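Local coordinates for protein extracellular ligand-binding receptor (Desulfohalobium retbaense DSM 5692, PDB 5ERE) that binds 2-oxo-4-methylpentanoic acid (ketoleucine) in a periplasmic-binding-protein domain and cytosine in a second, sensor-like region, and probably serves as an extracellular receptor, at residues 8-13 / 38-43; 71-76 / 135-140; 330-335 / 464-469; 473-478 / 557-562. One frame throughout, in Å; residues are numbered along the deposited sequence.

The four contacts, all partly buried, fall into two pairs. Interactions 1 and 2 lie in the periplasmic-binding-protein region, their centres about 15 Å apart: interaction 1 joins a strand end to the turn after its neighbour, interaction 2 two helix starts. Only interaction 2 touches the ketoleucine, through a serine, a leucine and the far end of an indole. Interactions 3 and 4 lie more than 30 Å from either, centre to centre, and share a buried apolar layer, where Thr332 and Ile466 rest on Ile477 and Leu557. Polar groups lie outward: Glu335 and Arg468 bridge the helices of interaction 3, and Glu476 edges the paired backbones of interaction 4. In interaction 1 a carboxylate holds a turn.

Interaction 1: 8-13 / 38-43; sequences LPFSSA and IVFKDG
The carboxylate of Asp42 faces the turn at Phe10 and Ser11 and takes hold of it with both oxygens. Asp42 OD1 accepts the backbone N of Ser11 at 3.0 Å, on the syn side and 15° out of the carboxylate plane, and also bonds Gly44 N. Asp42 OD2 receives the hydroxyl OG of Ser11, modelled at 2.5 Å, shorter than usual, so its exact length is doubtful. Asp42 can do this because its CG stands anti to the backbone N (chi1 -173°), which swings the carboxylate across toward the turn. CB of Phe10 lies 3.4 Å from Asp42 OD1, and its ring presents an edge to CA of Asp42 and CB of Phe40; CB of Leu8 sits over one face. Leu8 meets Phe40 obliquely, with Leu8 CD1 4.0 Å from Phe40 CD1. An alanine in place of Asp42 would remove both acceptors and would probably leave the N-H and hydroxyl of Ser11 without these mates, setting the turn freer to move.

The backbones pair at a single parallel bridge, Leu8 with Asp42, where the strands end. Leu8 N donates to Lys41 O at 3.0 Å, and Gly43 N reaches Leu8 O at 2.8 Å. That second carbonyl also accepts Phe10 N from the opposite face of its plane, which closes an inverse gamma turn centred on Pro9. Ser12 OG returns to Pro9 O.

Strand 37-42 is an outermost strand of the five-stranded parallel sheet, beside strand 3-8. Phe10 leans on Ala18 and Gln22 of helix 15-32, the helix of this beta-alpha-beta crossover, whereas Lys41 lies along Ala53 and Leu57 of helix 47-60.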
loop_
_atom_site.group_PDB
_atom_site.type_symbol
_atom_site.label_atom_id
_atom_site.label_comp_id
_atom_site.label_asym_id
_atom_site.label_seq_id
_atom_site.Cartn_x
_atom_site.Cartn_y
_atom_site.Cartn_z
ATOM N N LEU A 8 16.277 24.144 -3.897
ATOM C CA LEU A 8 16.858 22.819 -3.644
ATOM C C LEU A 8 17.928 22.896 -2.548
ATOM O O LEU A 8 18.591 23.919 -2.386
ATOM C CB LEU A 8 17.499 22.268 -4.900
ATOM C CG LEU A 8 16.657 22.294 -6.198
ATOM C CD1 LEU A 8 17.533 21.785 -7.341
ATOM C CD2 LEU A 8 15.387 21.453 -6.008
ATOM N N PRO A 9 18.125 21.793 -1.824
ATOM C CA PRO A 9 18.946 21.895 -0.614
ATOM C C PRO A 9 20.432 21.708 -0.918
ATOM O O PRO A 9 21.027 20.736 -0.455
ATOM C CB PRO A 9 18.387 20.769 0.257
ATOM C CG PRO A 9 17.910 19.726 -0.771
ATOM C CD PRO A 9 17.400 20.513 -1.900
ATOM N N PHE A 10 21.014 22.628 -1.690
ATOM C CA PHE A 10 22.389 22.487 -2.137
ATOM C C PHE A 10 23.393 22.478 -0.929
ATOM O O PHE A 10 24.308 21.678 -0.890
ATOM C CB PHE A 10 22.774 23.615 -3.074
ATOM C CG PHE A 10 22.098 23.552 -4.429
ATOM C CD1 PHE A 10 22.338 22.490 -5.298
ATOM C CD2 PHE A 10 21.238 24.547 -4.815
ATOM C CE1 PHE A 10 21.723 22.421 -6.540
ATOM C CE2 PHE A 10 20.625 24.500 -6.085
ATOM C CZ PHE A 10 20.862 23.439 -6.933
ATOM N N SER A 11 23.175 23.382 0.019
ATOM C CA SER A 11 24.023 23.558 1.202
ATOM C C SER A 11 23.430 22.787 2.367
ATOM O O SER A 11 22.748 23.350 3.216
ATOM C CB SER A 11 24.134 25.036 1.557
ATOM O OG SER A 11 24.776 25.760 0.535
ATOM N N SER A 12 23.708 21.490 2.384
ATOM C CA SER A 12 23.072 20.555 3.287
ATOM C C SER A 12 23.657 19.161 3.075
ATOM O O SER A 12 24.461 18.945 2.149
ATOM C CB SER A 12 21.550 20.538 3.083
ATOM O OG SER A 12 21.143 19.532 2.170
ATOM N N ALA A 13 23.262 18.230 3.949
ATOM C CA ALA A 13 23.611 16.807 3.800
ATOM C C ALA A 13 23.054 16.172 2.485
ATOM O O ALA A 13 23.490 15.094 2.052
ATOM C CB ALA A 13 23.102 16.052 4.986
ATOM N N ILE A 38 14.168 28.723 -15.847
ATOM C CA ILE A 38 14.426 28.257 -14.483
ATOM C C ILE A 38 15.402 29.175 -13.791
ATOM O O ILE A 38 16.382 29.586 -14.399
ATOM C CB ILE A 38 15.017 26.837 -14.460
ATOM C CG1 ILE A 38 13.955 25.804 -14.823
ATOM C CG2 ILE A 38 15.564 26.486 -13.090
ATOM C CD1 ILE A 38 12.873 25.664 -13.820
ATOM N N VAL A 39 15.147 29.501 -12.526
ATOM C CA VAL A 39 16.210 30.018 -11.671
ATOM C C VAL A 39 16.275 29.152 -10.386
ATOM O O VAL A 39 15.262 28.749 -9.822
ATOM C CB VAL A 39 16.026 31.522 -11.353
ATOM C CG1 VAL A 39 15.964 32.334 -12.662
ATOM C CG2 VAL A 39 14.787 31.788 -10.544
ATOM N N PHE A 40 17.494 28.816 -9.997
ATOM C CA PHE A 40 17.739 27.918 -8.885
ATOM C C PHE A 40 18.057 28.755 -7.665
ATOM O O PHE A 40 18.729 29.784 -7.779
ATOM C CB PHE A 40 18.889 26.977 -9.179
ATOM C CG PHE A 40 18.580 25.952 -10.217
ATOM C CD1 PHE A 40 17.818 24.842 -9.895
ATOM C CD2 PHE A 40 19.059 26.101 -11.511
ATOM C CE1 PHE A 40 17.532 23.900 -10.841
ATOM C CE2 PHE A 40 18.801 25.143 -12.470
ATOM C CZ PHE A 40 18.032 24.043 -12.143
ATOM N N LYS A 41 17.530 28.338 -6.523
ATOM C CA LYS A 41 17.909 28.937 -5.248
ATOM C C LYS A 41 18.323 27.828 -4.268
ATOM O O LYS A 41 17.903 26.660 -4.384
ATOM C CB LYS A 41 16.767 29.774 -4.662
ATOM C CG LYS A 41 16.295 30.952 -5.550
ATOM C CD LYS A 41 17.359 32.030 -5.664
ATOM C CE LYS A 41 16.865 33.191 -6.521
ATOM N NZ LYS A 41 17.996 34.010 -7.029
ATOM N N ASP A 42 19.145 28.216 -3.299
ATOM C CA ASP A 42 19.736 27.276 -2.351
ATOM C C ASP A 42 18.867 27.316 -1.092
ATOM O O ASP A 42 18.809 28.319 -0.382
ATOM C CB ASP A 42 21.196 27.653 -2.086
ATOM C CG ASP A 42 21.939 26.611 -1.223
ATOM O OD1 ASP A 42 21.315 25.648 -0.743
ATOM O OD2 ASP A 42 23.160 26.744 -1.091
ATOM N N GLY A 43 18.127 26.245 -0.858
ATOM C CA GLY A 43 17.295 26.168 0.327
ATOM C C GLY A 43 18.085 25.888 1.610
ATOM O O GLY A 43 17.555 26.039 2.705
#

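Interaction 2: 71-76 / 135-140; sequences SSWASS and DNNLGS. With COI (2-oxo-4-methylpentanoic acid), chain B.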
loop_
_atom_site.group_PDB
_atom_site.type_symbol
_atom_site.label_atom_id
_atom_site.label_comp_id
_atom_site.label_asym_id
_atom_site.label_seq_id
_atom_site.Cartn_x
_atom_site.Cartn_y
_atom_site.Cartn_z
ATOM N N SER A 71 12.165 18.955 -0.466
ATOM C CA SER A 71 12.286 18.501 0.944
ATOM C C SER A 71 10.982 18.767 1.687
ATOM O O SER A 71 10.304 19.761 1.446
ATOM C CB SER A 71 13.464 19.138 1.702
ATOM O OG SER A 71 13.143 20.426 2.166
ATOM N N SER A 72 10.599 17.819 2.533
ATOM C CA SER A 72 9.377 17.933 3.334
ATOM C C SER A 72 9.370 19.189 4.201
ATOM O O SER A 72 8.326 19.812 4.370
ATOM C CB SER A 72 9.207 16.693 4.206
ATOM O OG SER A 72 9.154 15.541 3.378
ATOM N N TRP A 73 10.537 19.586 4.706
ATOM C CA TRP A 73 10.602 20.763 5.573
ATOM C C TRP A 73 10.532 22.062 4.800
ATOM O O TRP A 73 9.783 22.970 5.182
ATOM C CB TRP A 73 11.870 20.746 6.457
ATOM C CG TRP A 73 13.169 20.388 5.788
ATOM C CD1 TRP A 73 14.163 21.245 5.416
ATOM C CD2 TRP A 73 13.630 19.073 5.452
ATOM N NE1 TRP A 73 15.199 20.552 4.852
ATOM C CE2 TRP A 73 14.893 19.213 4.866
ATOM C CE3 TRP A 73 13.083 17.787 5.584
ATOM C CZ2 TRP A 73 15.629 18.126 4.414
ATOM C CZ3 TRP A 73 13.816 16.704 5.125
ATOM C CH2 TRP A 73 15.067 16.886 4.546
ATOM N N ALA A 74 11.284 22.177 3.709
ATOM C CA ALA A 74 11.148 23.368 2.884
ATOM C C ALA A 74 9.691 23.488 2.398
ATOM O O ALA A 74 9.088 24.567 2.422
ATOM C CB ALA A 74 12.089 23.339 1.720
ATOM N N SER A 75 9.113 22.368 1.989
ATOM C CA SER A 75 7.824 22.410 1.334
ATOM C C SER A 75 6.718 22.742 2.346
ATOM O O SER A 75 5.791 23.469 2.024
ATOM C CB SER A 75 7.522 21.083 0.614
ATOM O OG SER A 75 8.317 20.918 -0.572
ATOM N N SER A 76 6.813 22.211 3.563
ATOM C CA SER A 76 5.790 22.475 4.561
ATOM C C SER A 76 5.794 23.963 4.959
ATOM O O SER A 76 4.741 24.549 5.155
ATOM C CB SER A 76 5.991 21.563 5.775
ATOM O OG SER A 76 5.489 20.264 5.497
ATOM N N ASP A 135 16.729 14.289 11.915
ATOM C CA ASP A 135 15.993 15.234 12.754
ATOM C C ASP A 135 15.337 16.377 11.960
ATOM O O ASP A 135 15.793 17.523 11.980
ATOM C CB ASP A 135 16.920 15.811 13.839
ATOM C CG ASP A 135 16.168 16.678 14.853
ATOM O OD1 ASP A 135 15.030 16.320 15.240
ATOM O OD2 ASP A 135 16.712 17.726 15.261
ATOM N N ASN A 136 14.242 16.054 11.280
ATOM C CA ASN A 136 13.419 17.051 10.632
ATOM C C ASN A 136 12.032 16.464 10.492
ATOM O O ASN A 136 11.808 15.341 10.937
ATOM C CB ASN A 136 14.010 17.452 9.274
ATOM C CG ASN A 136 14.362 16.258 8.410
ATOM O OD1 ASN A 136 13.562 15.342 8.235
ATOM N ND2 ASN A 136 15.568 16.262 7.873
ATOM N N ASN A 137 11.099 17.182 9.859
ATOM C CA ASN A 137 9.723 16.708 9.861
ATOM C C ASN A 137 9.530 15.394 9.052
ATOM O O ASN A 137 8.547 14.689 9.254
ATOM C CB ASN A 137 8.764 17.809 9.365
ATOM C CG ASN A 137 8.941 18.139 7.861
ATOM O OD1 ASN A 137 10.014 17.973 7.303
ATOM N ND2 ASN A 137 7.893 18.646 7.233
ATOM N N LEU A 138 10.465 15.022 8.181
ATOM C CA LEU A 138 10.355 13.709 7.555
ATOM C C LEU A 138 10.658 12.616 8.584
ATOM O O LEU A 138 9.916 11.646 8.701
ATOM C CB LEU A 138 11.294 13.565 6.339
ATOM C CG LEU A 138 11.222 12.200 5.619
ATOM C CD1 LEU A 138 9.938 12.030 4.803
ATOM C CD2 LEU A 138 12.416 11.968 4.701
ATOM N N GLY A 139 11.773 12.750 9.291
ATOM C CA GLY A 139 12.124 11.792 10.330
ATOM C C GLY A 139 11.019 11.683 11.364
ATOM O O GLY A 139 10.550 10.595 11.698
ATOM N N SER A 140 10.567 12.823 11.852
ATOM C CA SER A 140 9.627 12.812 12.970
ATOM C C SER A 140 8.286 12.233 12.506
ATOM O O SER A 140 7.598 11.541 13.250
ATOM C CB SER A 140 9.466 14.221 13.541
ATOM O OG SER A 140 8.696 15.024 12.672
HETATM C C1 COI B . 11.513 14.097 1.805
HETATM O O1 COI B . 11.415 15.087 2.578
HETATM O O2 COI B . 10.539 13.344 1.555
HETATM C C2 COI B . 12.818 13.861 1.124
HETATM O O3 COI B . 12.964 12.897 0.397
HETATM C C3 COI B . 13.884 14.901 1.374
HETATM C C4 COI B . 15.180 14.459 0.793
HETATM C C5 COI B . 16.001 15.702 0.527
HETATM C C6 COI B . 15.792 13.538 1.838
#
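Trp73 reaches across to the helix start at 136-138 with its indole. Trp73 CB lies 3.4 Å from Asn137 OD1, which stays in the ring plane at the edge. With CG held between the backbone N and the carbonyl carbon (chi1 45°), the ring turns along the Asn136 amide: Trp73 CE3 is 3.5 Å from Asn136 CG, and Trp73 CZ3 comes 3.3 Å from Asn136 ND2, over one face, the two planes only 23° apart. Ser71 OG lies over the rim of the opposite face. At the far end CH2 comes close to C3 of the ketoleucine, so the indole also forms pocket wall. A serine in place of Trp73 is likely to open a gap between the Asn136 amide and the ligand.

Beside it, Asn137 ND2 donates to Ser72 O at 3.1 Å, from above the carbonyl plane. Ser72 N binds ligand O1 at 2.9 Å. Ser72 OG also hydrogen-bonds O1, at a modelled length too short to be relied on, and is bonded to Ala96 N; Leu138 CD1 is 3.6 Å from ligand O2.

Ala95 N and Arg210 NH2 also hydrogen-bond the ligand. Ser71 and Asn136 are N-caps of helices 72-84 and 137-149, whose starts meet across the pocket, while Trp73 also packs on Val47 of helix 47-60.

Interaction 3: 330-335 / 464-469; sequences TQTAQE and SIISRK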
loop_
_atom_site.group_PDB
_atom_site.type_symbol
_atom_site.label_atom_id
_atom_site.label_comp_id
_atom_site.label_asym_id
_atom_site.label_seq_id
_atom_site.Cartn_x
_atom_site.Cartn_y
_atom_site.Cartn_z
ATOM N N THR A 330 0.942 -15.096 0.850
ATOM C CA THR A 330 0.803 -15.804 2.118
ATOM C C THR A 330 0.060 -14.995 3.147
ATOM O O THR A 330 -0.842 -15.510 3.799
ATOM C CB THR A 330 2.186 -16.204 2.702
ATOM O OG1 THR A 330 2.870 -17.019 1.746
ATOM C CG2 THR A 330 2.000 -16.977 3.985
ATOM N N GLN A 331 0.420 -13.724 3.278
ATOM C CA GLN A 331 -0.260 -12.851 4.236
ATOM C C GLN A 331 -1.756 -12.740 3.943
ATOM O O GLN A 331 -2.578 -12.633 4.846
ATOM C CB GLN A 331 0.378 -11.468 4.232
ATOM C CG GLN A 331 1.764 -11.460 4.906
ATOM C CD GLN A 331 2.469 -10.119 4.811
ATOM O OE1 GLN A 331 2.049 -9.220 4.070
ATOM N NE2 GLN A 331 3.552 -9.976 5.572
ATOM N N THR A 332 -2.110 -12.790 2.671
ATOM C CA THR A 332 -3.517 -12.706 2.285
ATOM C C THR A 332 -4.214 -14.030 2.570
ATOM O O THR A 332 -5.315 -14.032 3.134
ATOM C CB THR A 332 -3.673 -12.350 0.782
ATOM O OG1 THR A 332 -2.929 -11.168 0.507
ATOM C CG2 THR A 332 -5.159 -12.128 0.357
ATOM N N ALA A 333 -3.576 -15.145 2.168
ATOM C CA ALA A 333 -4.080 -16.486 2.495
ATOM C C ALA A 333 -4.348 -16.600 3.986
ATOM O O ALA A 333 -5.348 -17.184 4.411
ATOM C CB ALA A 333 -3.083 -17.565 2.084
ATOM N N GLN A 334 -3.424 -16.067 4.778
ATOM C CA GLN A 334 -3.534 -16.186 6.230
ATOM C C GLN A 334 -4.678 -15.359 6.787
ATOM O O GLN A 334 -5.376 -15.801 7.705
ATOM C CB GLN A 334 -2.231 -15.761 6.900
ATOM C CG GLN A 334 -1.137 -16.770 6.698
ATOM C CD GLN A 334 0.196 -16.302 7.227
ATOM O OE1 GLN A 334 0.339 -15.175 7.712
ATOM N NE2 GLN A 334 1.181 -17.162 7.131
ATOM N N GLU A 335 -4.874 -14.145 6.276
ATOM C CA GLU A 335 -5.972 -13.363 6.799
ATOM C C GLU A 335 -7.279 -14.062 6.465
ATOM O O GLU A 335 -8.161 -14.160 7.317
ATOM C CB GLU A 335 -5.968 -11.943 6.258
ATOM C CG GLU A 335 -7.137 -11.132 6.787
ATOM C CD GLU A 335 -6.975 -9.642 6.576
ATOM O OE1 GLU A 335 -6.031 -9.260 5.864
ATOM O OE2 GLU A 335 -7.793 -8.854 7.116
ATOM N N SER A 464 -13.153 -7.048 -0.320
ATOM C CA SER A 464 -12.950 -6.178 0.815
ATOM C C SER A 464 -11.657 -6.590 1.560
ATOM O O SER A 464 -10.924 -5.751 2.072
ATOM C CB SER A 464 -14.165 -6.223 1.746
ATOM O OG SER A 464 -14.341 -7.487 2.389
ATOM N N ILE A 465 -11.337 -7.866 1.541
ATOM C CA ILE A 465 -10.128 -8.333 2.243
ATOM C C ILE A 465 -8.920 -8.135 1.329
ATOM O O ILE A 465 -7.931 -7.499 1.698
ATOM C CB ILE A 465 -10.316 -9.783 2.690
ATOM C CG1 ILE A 465 -11.361 -9.814 3.805
ATOM C CG2 ILE A 465 -8.968 -10.428 3.171
ATOM C CD1 ILE A 465 -12.148 -11.081 3.917
ATOM N N ILE A 466 -9.037 -8.599 0.091
ATOM C CA ILE A 466 -7.901 -8.597 -0.813
ATOM C C ILE A 466 -7.412 -7.196 -1.201
ATOM O O ILE A 466 -6.219 -6.964 -1.254
ATOM C CB ILE A 466 -8.229 -9.415 -2.075
ATOM C CG1 ILE A 466 -8.285 -10.882 -1.689
ATOM C CG2 ILE A 466 -7.208 -9.191 -3.140
ATOM C CD1 ILE A 466 -9.001 -11.749 -2.657
ATOM N N SER A 467 -8.317 -6.270 -1.505
ATOM C CA SER A 467 -7.902 -4.958 -1.956
ATOM C C SER A 467 -7.081 -4.191 -0.898
ATOM O O SER A 467 -6.199 -3.400 -1.230
ATOM C CB SER A 467 -9.142 -4.125 -2.372
ATOM O OG SER A 467 -9.965 -3.898 -1.241
ATOM N N ARG A 468 -7.357 -4.400 0.377
ATOM C CA ARG A 468 -6.512 -3.795 1.400
ATOM C C ARG A 468 -5.105 -4.365 1.372
ATOM O O ARG A 468 -4.132 -3.645 1.579
ATOM C CB ARG A 468 -7.116 -3.984 2.796
ATOM C CG ARG A 468 -8.578 -3.530 2.896
ATOM C CD ARG A 468 -9.114 -3.515 4.374
ATOM N NE ARG A 468 -9.003 -4.825 5.026
ATOM C CZ ARG A 468 -10.019 -5.628 5.380
ATOM N NH1 ARG A 468 -11.295 -5.293 5.177
ATOM N NH2 ARG A 468 -9.743 -6.798 5.963
ATOM N N LYS A 469 -4.988 -5.662 1.140
ATOM C CA LYS A 469 -3.681 -6.307 1.191
ATOM C C LYS A 469 -2.798 -5.834 0.012
ATOM O O LYS A 469 -1.601 -5.600 0.180
ATOM C CB LYS A 469 -3.851 -7.837 1.180
ATOM C CG LYS A 469 -4.187 -8.459 2.522
ATOM C CD LYS A 469 -2.900 -8.797 3.322
ATOM C CE LYS A 469 -2.856 -8.117 4.659
ATOM N NZ LYS A 469 -3.629 -8.873 5.657
HETATM O O HOH W 1 -7.358 -7.086 4.545
#
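Charge pairing joins the two helices through Glu335, whose carboxylate is shared between two basic residues. Glu335 OE2 forms a salt bridge with Arg468 NH2 at 3.1 Å, approaching the guanidinium edge in plane; the hydrogen bond is weak, with an angle of 134° at the hydrogen, and the two flat groups are turned 43° from each other. Glu335 OE1 pairs with Lys469 NZ, modelled at 2.4 Å, too short to be taken literally. Glu335 spans the gap with CG anti to the backbone N and the chain extended beyond it, whereas Lys469 reaches it with a chain folded at three bonds.

Water adds a second link. One molecule donates to Glu335 OE1 and to Ile465 O, both at 2.9 Å, and accepts weakly from Arg468 NH2, so the carboxylate is tied to the backbone of the facing helix as well as to its side chains. Arg468 NH2 has a further partner in Tyr377 OH, which helps to fix the guanidinium.

In the apolar contact Thr332 CG2 meets Ile466 CG1 at 3.9 Å, the side chains crossing at about a right angle. Separately, Ile465 CG2 packs against Glu335, 4.0 Å from its CD. Thr332 OG1 runs past the aliphatic part of Lys469, 3.5 Å from its CB, while donating to Leu328 O in its own helix.

The segment axes approach to 10.2 Å at 150°, nearly antiparallel. Long helix 324-357 and helix 461-470 lie side by side on one face of the antiparallel sheet that holds strands 476-480 and 553-561, consistent with a PAS-like sensor module; there Thr332 and Ile466 both rest on Ile477 and Leu557.

Interaction 4: 473-478 / 557-562; sequences FPVEIF and LALTYG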
loop_
_atom_site.group_PDB
_atom_site.type_symbol
_atom_site.label_atom_id
_atom_site.label_comp_id
_atom_site.label_asym_id
_atom_site.label_seq_id
_atom_site.Cartn_x
_atom_site.Cartn_y
_atom_site.Cartn_z
ATOM N N PHE A 473 0.698 -1.813 -4.185
ATOM C CA PHE A 473 1.703 -2.707 -4.745
ATOM C C PHE A 473 1.308 -2.968 -6.191
ATOM O O PHE A 473 0.114 -3.079 -6.487
ATOM C CB PHE A 473 1.794 -4.033 -3.998
ATOM C CG PHE A 473 2.366 -3.930 -2.619
ATOM C CD1 PHE A 473 3.729 -3.980 -2.431
ATOM C CD2 PHE A 473 1.533 -3.779 -1.500
ATOM C CE1 PHE A 473 4.282 -3.890 -1.144
ATOM C CE2 PHE A 473 2.089 -3.698 -0.203
ATOM C CZ PHE A 473 3.465 -3.754 -0.044
ATOM N N PRO A 474 2.294 -3.103 -7.083
ATOM C CA PRO A 474 1.912 -3.409 -8.476
ATOM C C PRO A 474 1.667 -4.896 -8.698
ATOM O O PRO A 474 2.422 -5.560 -9.374
ATOM C CB PRO A 474 3.129 -2.927 -9.275
ATOM C CG PRO A 474 4.288 -3.288 -8.341
ATOM C CD PRO A 474 3.745 -2.907 -6.943
ATOM N N VAL A 475 0.603 -5.419 -8.120
ATOM C CA VAL A 475 0.281 -6.835 -8.206
ATOM C C VAL A 475 -1.223 -6.932 -8.256
ATOM O O VAL A 475 -1.901 -5.998 -7.874
ATOM C CB VAL A 475 0.790 -7.678 -6.965
ATOM C CG1 VAL A 475 2.238 -7.411 -6.674
ATOM C CG2 VAL A 475 -0.069 -7.389 -5.719
ATOM N N GLU A 476 -1.743 -8.081 -8.674
ATOM C CA GLU A 476 -3.151 -8.386 -8.464
ATOM C C GLU A 476 -3.322 -9.742 -7.822
ATOM O O GLU A 476 -2.511 -10.644 -8.035
ATOM C CB GLU A 476 -3.923 -8.339 -9.791
ATOM C CG GLU A 476 -3.672 -7.066 -10.581
ATOM C CD GLU A 476 -4.518 -6.978 -11.850
ATOM O OE1 GLU A 476 -4.991 -8.029 -12.339
ATOM O OE2 GLU A 476 -4.723 -5.847 -12.350
ATOM N N ILE A 477 -4.374 -9.868 -7.021
ATOM C CA ILE A 477 -4.768 -11.149 -6.447
ATOM C C ILE A 477 -6.203 -11.461 -6.882
ATOM O O ILE A 477 -7.099 -10.602 -6.752
ATOM C CB ILE A 477 -4.660 -11.129 -4.913
ATOM C CG1 ILE A 477 -3.199 -10.970 -4.503
ATOM C CG2 ILE A 477 -5.304 -12.381 -4.271
ATOM C CD1 ILE A 477 -2.929 -11.011 -3.070
ATOM N N PHE A 478 -6.440 -12.677 -7.377
ATOM C CA PHE A 478 -7.794 -13.070 -7.713
ATOM C C PHE A 478 -8.108 -14.418 -7.073
ATOM O O PHE A 478 -7.226 -15.082 -6.540
ATOM C CB PHE A 478 -8.024 -13.073 -9.244
ATOM C CG PHE A 478 -7.113 -13.993 -10.018
ATOM C CD1 PHE A 478 -5.869 -13.562 -10.411
ATOM C CD2 PHE A 478 -7.526 -15.279 -10.359
ATOM C CE1 PHE A 478 -5.021 -14.411 -11.158
ATOM C CE2 PHE A 478 -6.684 -16.132 -11.111
ATOM C CZ PHE A 478 -5.444 -15.689 -11.504
ATOM N N LEU A 557 -6.305 -18.978 -4.665
ATOM C CA LEU A 557 -5.921 -17.614 -4.395
ATOM C C LEU A 557 -4.647 -17.383 -5.148
ATOM O O LEU A 557 -3.617 -18.005 -4.845
ATOM C CB LEU A 557 -5.727 -17.387 -2.882
ATOM C CG LEU A 557 -5.425 -15.969 -2.397
ATOM C CD1 LEU A 557 -6.696 -15.094 -2.457
ATOM C CD2 LEU A 557 -4.865 -16.027 -0.966
ATOM N N ALA A 558 -4.715 -16.517 -6.158
ATOM C CA ALA A 558 -3.588 -16.309 -7.066
ATOM C C ALA A 558 -3.147 -14.870 -7.040
ATOM O O ALA A 558 -3.972 -13.939 -7.006
ATOM C CB ALA A 558 -3.953 -16.705 -8.453
ATOM N N LEU A 559 -1.839 -14.706 -7.094
ATOM C CA LEU A 559 -1.183 -13.413 -7.188
ATOM C C LEU A 559 -0.384 -13.346 -8.465
ATOM O O LEU A 559 0.414 -14.243 -8.725
ATOM C CB LEU A 559 -0.263 -13.181 -5.990
ATOM C CG LEU A 559 0.425 -11.813 -5.949
ATOM C CD1 LEU A 559 0.755 -11.506 -4.480
ATOM C CD2 LEU A 559 1.692 -11.723 -6.798
ATOM N N THR A 560 -0.584 -12.273 -9.236
ATOM C CA THR A 560 0.189 -12.002 -10.428
ATOM C C THR A 560 0.948 -10.678 -10.368
ATOM O O THR A 560 0.534 -9.717 -9.727
ATOM C CB THR A 560 -0.704 -11.971 -11.696
ATOM O OG1 THR A 560 -1.752 -11.018 -11.508
ATOM C CG2 THR A 560 -1.320 -13.323 -11.966
ATOM N N TYR A 561 2.079 -10.649 -11.059
ATOM C CA TYR A 561 2.940 -9.482 -11.096
ATOM C C TYR A 561 3.789 -9.561 -12.357
ATOM O O TYR A 561 3.933 -10.650 -12.952
ATOM C CB TYR A 561 3.811 -9.388 -9.821
ATOM C CG TYR A 561 4.806 -10.500 -9.623
ATOM C CD1 TYR A 561 4.418 -11.728 -9.100
ATOM C CD2 TYR A 561 6.141 -10.330 -9.960
ATOM C CE1 TYR A 561 5.342 -12.755 -8.925
ATOM C CE2 TYR A 561 7.062 -11.354 -9.783
ATOM C CZ TYR A 561 6.653 -12.559 -9.272
ATOM O OH TYR A 561 7.582 -13.584 -9.107
ATOM N N GLY A 562 4.344 -8.413 -12.749
ATOM C CA GLY A 562 5.104 -8.269 -13.989
ATOM C C GLY A 562 6.120 -9.369 -14.234
ATOM O O GLY A 562 7.327 -9.185 -14.073
HETATM O O HOH W 2 4.199 -6.020 -11.032
HETATM O O HOH W 3 -4.296 -11.088 -12.426
#
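The Phe478 ring has the methyl of Ala558 over one face: Ala558 CB is 3.8 Å from the ring centroid, 20° off the normal, a CH-pi contact, and closest to CZ. At the ring edge, in plane, stands Thr560 CG2, 3.9 Å from Phe478 CE1. The Tyr561 ring stacks with Phe325, at the start of helix 324-357. The Phe478 ring lies back across the neighbouring strand because its CG sits between the backbone N and the carbonyl carbon (chi1 59°). Thr560 CG2 is anti to its carbonyl carbon, which turns the methyl to the phenyl; its OG1 shares a water with Glu476 OE1. Phe478, Ala558, Thr560 and Glu476 thus occupy one face of the sheet.

Ile477, Leu557 and Leu559 form the other. Ile477 CG2 meets Leu557 CD1 at 3.5 Å, and Ile477 CG1 lies 4.0 Å from Leu559 CB. Further along, Val475 CB touches Leu559 CD2, and Val475 CG1 touches Tyr561 CB.

The antiparallel register places these residues opposite one another. Glu476 and Thr560 exchange two hydrogen bonds, Glu476 N to Thr560 O at 3.0 Å and Thr560 N to Glu476 O at 2.8 Å, and Phe478 and Ala558 do the same; Ile477 and Leu559 between them are a non-hydrogen-bonded pair. Before the strand, Pro474 centres an inverse gamma turn.

Strand 553-561 lies between 476-480 and 541-550 in a five-stranded antiparallel sheet, consistent with the core of a PAS-like fold. Leu543 adds to the Phe478 side, while Ile477 and Leu557 pack under Ile466 of helix 461-470 and against helix 324-357.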